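Local coordinates for protein phosphodiesterase (Salpingoeca rosetta, PDB 7D7P) that belongs to the HD-type phosphodiesterase family and holds zinc and magnesium ions within an all-helical fold, at residues F56-D60 with S270-W274. Numbering follows the deposited sequence.
Sequences FDALD and SNKRW
Trp274 donates its indole N-H to the carboxylate of Asp57, NE1 to OD1 2.8 Å, nearly straight at 171°. The oxygen lies almost in the indole plane and is met on its syn side, tilted somewhat out of the carboxylate plane. A second donor, the backbone N of Leu59, reaches Asp57 OD1 at 3.3 Å from well above the opposite face, closing an Asx turn. Two N-H groups thus grip one buried oxygen, probably limiting rotation of the carboxylate, which reaches the indole with CG anti to the backbone N (chi1 -166°). The other oxygen, OD2, has Ser270 CB and OG beside it, the hydroxyl offering at most a weak bond.

These contacts join the loop preceding helix 63-76 to helix 268-291 of the all-helical phosphodiesterase fold; the Trp274 side chain lies about 9 Å from the zinc ion, and the rings of Phe106 and His262 pack edge-to-face against the indole.

Leu59 supplies the nonpolar packing, wedged between two flat groups. Its CG lies 3.6 Å from Trp274 CZ2. CD1 sits 3.8 Å from the centroid of the Trp274 five-membered ring, 22° off the normal, a CH-pi contact, while CD1 and CB also lie over one Arg273 guanidinium face.

At the more exposed margin, Asp60 OD1 forms a salt bridge with Arg273 NH1 at 3.0 Å, entering near the guanidinium plane. A water donates to Asp60 OD1 and accepts from Arg273 NH2.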
ATOM      1  N   PHE A  56      16.395 -19.945   6.863  1.00 21.37           N
ATOM      2  CA  PHE A  56      17.072 -20.090   8.147  1.00 19.48           C
ATOM      3  C   PHE A  56      16.369 -19.282   9.231  1.00 18.59           C
ATOM      4  O   PHE A  56      16.015 -18.116   9.030  1.00 19.25           O
ATOM      5  CB  PHE A  56      18.533 -19.651   8.022  1.00 21.30           C
ATOM      6  CG  PHE A  56      19.256 -19.560   9.337  1.00 21.12           C
ATOM      7  CD1 PHE A  56      19.761 -20.697   9.945  1.00 18.51           C
ATOM      8  CD2 PHE A  56      19.427 -18.338   9.966  1.00 21.06           C
ATOM      9  CE1 PHE A  56      20.426 -20.617  11.156  1.00 21.43           C
ATOM     10  CE2 PHE A  56      20.089 -18.251  11.177  1.00 24.07           C
ATOM     11  CZ  PHE A  56      20.588 -19.393  11.773  1.00 16.26           C
ATOM     12  N   ASP A  57      16.173 -19.911  10.389  1.00 16.36           N
ATOM     13  CA  ASP A  57      15.553 -19.270  11.542  1.00 23.74           C
ATOM     14  C   ASP A  57      16.295 -19.717  12.793  1.00 26.20           C
ATOM     15  O   ASP A  57      16.330 -20.911  13.103  1.00 27.81           O
ATOM     16  CB  ASP A  57      14.064 -19.621  11.639  1.00 21.64           C
ATOM     17  CG  ASP A  57      13.316 -18.721  12.603  1.00 24.97           C
ATOM     18  OD1 ASP A  57      13.970 -17.913  13.294  1.00 29.24           O
ATOM     19  OD2 ASP A  57      12.073 -18.813  12.663  1.00 31.74           O
ATOM     20  N   ALA A  58      16.877 -18.753  13.511  1.00 20.67           N
ATOM     21  CA  ALA A  58      17.661 -19.066  14.702  1.00 22.75           C
ATOM     22  C   ALA A  58      16.811 -19.594  15.851  1.00 22.47           C
ATOM     23  O   ALA A  58      17.360 -20.191  16.784  1.00 23.18           O
ATOM     24  CB  ALA A  58      18.432 -17.827  15.162  1.00 19.12           C
ATOM     25  N   LEU A  59      15.493 -19.381  15.816  1.00 22.44           N
ATOM     26  CA  LEU A  59      14.643 -19.878  16.894  1.00 25.07           C
ATOM     27  C   LEU A  59      14.611 -21.400  16.934  1.00 25.11           C
ATOM     28  O   LEU A  59      14.380 -21.985  17.998  1.00 31.79           O
ATOM     29  CB  LEU A  59      13.226 -19.321  16.747  1.00 23.21           C
ATOM     30  CG  LEU A  59      13.051 -17.816  16.963  1.00 29.56           C
ATOM     31  CD1 LEU A  59      11.602 -17.396  16.729  1.00 25.35           C
ATOM     32  CD2 LEU A  59      13.516 -17.406  18.358  1.00 20.08           C
ATOM     33  N   ASP A  60      14.852 -22.052  15.800  1.00 29.98           N
ATOM     34  CA  ASP A  60      14.818 -23.505  15.705  1.00 37.39           C
ATOM     35  C   ASP A  60      16.173 -24.156  15.960  1.00 37.18           C
ATOM     36  O   ASP A  60      16.282 -25.382  15.854  1.00 37.84           O
ATOM     37  CB  ASP A  60      14.298 -23.923  14.324  1.00 34.23           C
ATOM     38  CG  ASP A  60      12.957 -23.291  13.991  1.00 41.80           C
ATOM     39  OD1 ASP A  60      12.088 -23.231  14.888  1.00 39.38           O
ATOM     40  OD2 ASP A  60      12.770 -22.853  12.836  1.00 42.79           O
ATOM     41  N   SER A 270       8.080 -17.903  10.556  1.00 19.25           N
ATOM     42  CA  SER A 270       9.176 -17.111  11.106  1.00 22.59           C
ATOM     43  C   SER A 270       8.772 -15.650  11.258  1.00 23.21           C
ATOM     44  O   SER A 270       9.106 -15.009  12.263  1.00 22.31           O
ATOM     45  CB  SER A 270      10.414 -17.248  10.216  1.00 22.19           C
ATOM     46  OG  SER A 270      11.392 -16.274  10.539  1.00 30.28           O
ATOM     47  N   ASN A 271       8.045 -15.112  10.272  1.00 23.34           N
ATOM     48  CA  ASN A 271       7.562 -13.736  10.354  1.00 25.20           C
ATOM     49  C   ASN A 271       6.702 -13.525  11.596  1.00 27.20           C
ATOM     50  O   ASN A 271       6.856 -12.521  12.303  1.00 20.32           O
ATOM     51  CB  ASN A 271       6.777 -13.389   9.086  1.00 25.66           C
ATOM     52  CG  ASN A 271       6.523 -11.890   8.928  1.00 31.12           C
ATOM     53  OD1 ASN A 271       5.935 -11.454   7.934  1.00 29.28           O
ATOM     54  ND2 ASN A 271       6.960 -11.102   9.900  1.00 24.36           N
ATOM     55  N   LYS A 272       5.804 -14.469  11.886  1.00 18.31           N
ATOM     56  CA  LYS A 272       4.849 -14.277  12.973  1.00 23.60           C
ATOM     57  C   LYS A 272       5.508 -14.413  14.342  1.00 24.83           C
ATOM     58  O   LYS A 272       5.202 -13.641  15.258  1.00 24.93           O
ATOM     59  CB  LYS A 272       3.697 -15.273  12.836  1.00 24.82           C
ATOM     60  CG  LYS A 272       2.534 -14.995  13.771  1.00 35.21           C
ATOM     61  CD  LYS A 272       1.506 -16.113  13.723  1.00 39.58           C
ATOM     62  CE  LYS A 272       0.209 -15.686  14.385  1.00 39.38           C
ATOM     63  NZ  LYS A 272       0.457 -15.055  15.711  1.00 54.83           N
ATOM     64  N   ARG A 273       6.402 -15.391  14.508  1.00 15.91           N
ATOM     65  CA  ARG A 273       7.017 -15.609  15.815  1.00 25.84           C
ATOM     66  C   ARG A 273       7.905 -14.439  16.219  1.00 23.27           C
ATOM     67  O   ARG A 273       7.893 -14.014  17.380  1.00 20.29           O
ATOM     68  CB  ARG A 273       7.822 -16.910  15.813  1.00 27.24           C
ATOM     69  CG  ARG A 273       6.974 -18.167  15.717  1.00 29.32           C
ATOM     70  CD  ARG A 273       7.837 -19.400  15.503  1.00 32.21           C
ATOM     71  NE  ARG A 273       8.579 -19.772  16.703  1.00 39.58           N
ATOM     72  CZ  ARG A 273       9.513 -20.717  16.743  1.00 48.92           C
ATOM     73  NH1 ARG A 273       9.831 -21.388  15.643  1.00 40.07           N
ATOM     74  NH2 ARG A 273      10.136 -20.989  17.882  1.00 35.85           N
ATOM     75  N   TRP A 274       8.688 -13.909  15.278  1.00 24.56           N
ATOM     76  CA  TRP A 274       9.567 -12.790  15.601  1.00 19.68           C
ATOM     77  C   TRP A 274       8.774 -11.502  15.795  1.00 18.17           C
ATOM     78  O   TRP A 274       9.101 -10.694  16.673  1.00 17.57           O
ATOM     79  CB  TRP A 274      10.618 -12.614  14.508  1.00 20.19           C
ATOM     80  CG  TRP A 274      11.726 -13.619  14.569  1.00 22.18           C
ATOM     81  CD1 TRP A 274      11.837 -14.762  13.831  1.00 19.51           C
ATOM     82  CD2 TRP A 274      12.883 -13.571  15.413  1.00 18.77           C
ATOM     83  NE1 TRP A 274      12.994 -15.428  14.161  1.00 22.85           N
ATOM     84  CE2 TRP A 274      13.654 -14.718  15.131  1.00 19.12           C
ATOM     85  CE3 TRP A 274      13.343 -12.670  16.379  1.00 19.97           C
ATOM     86  CZ2 TRP A 274      14.858 -14.988  15.779  1.00 18.13           C
ATOM     87  CZ3 TRP A 274      14.542 -12.941  17.024  1.00 18.88           C
ATOM     88  CH2 TRP A 274      15.284 -14.090  16.721  1.00 19.12           C
TER
HETATM   89  O   HOH W   1      11.234 -23.846  17.398  1.00 43.22           O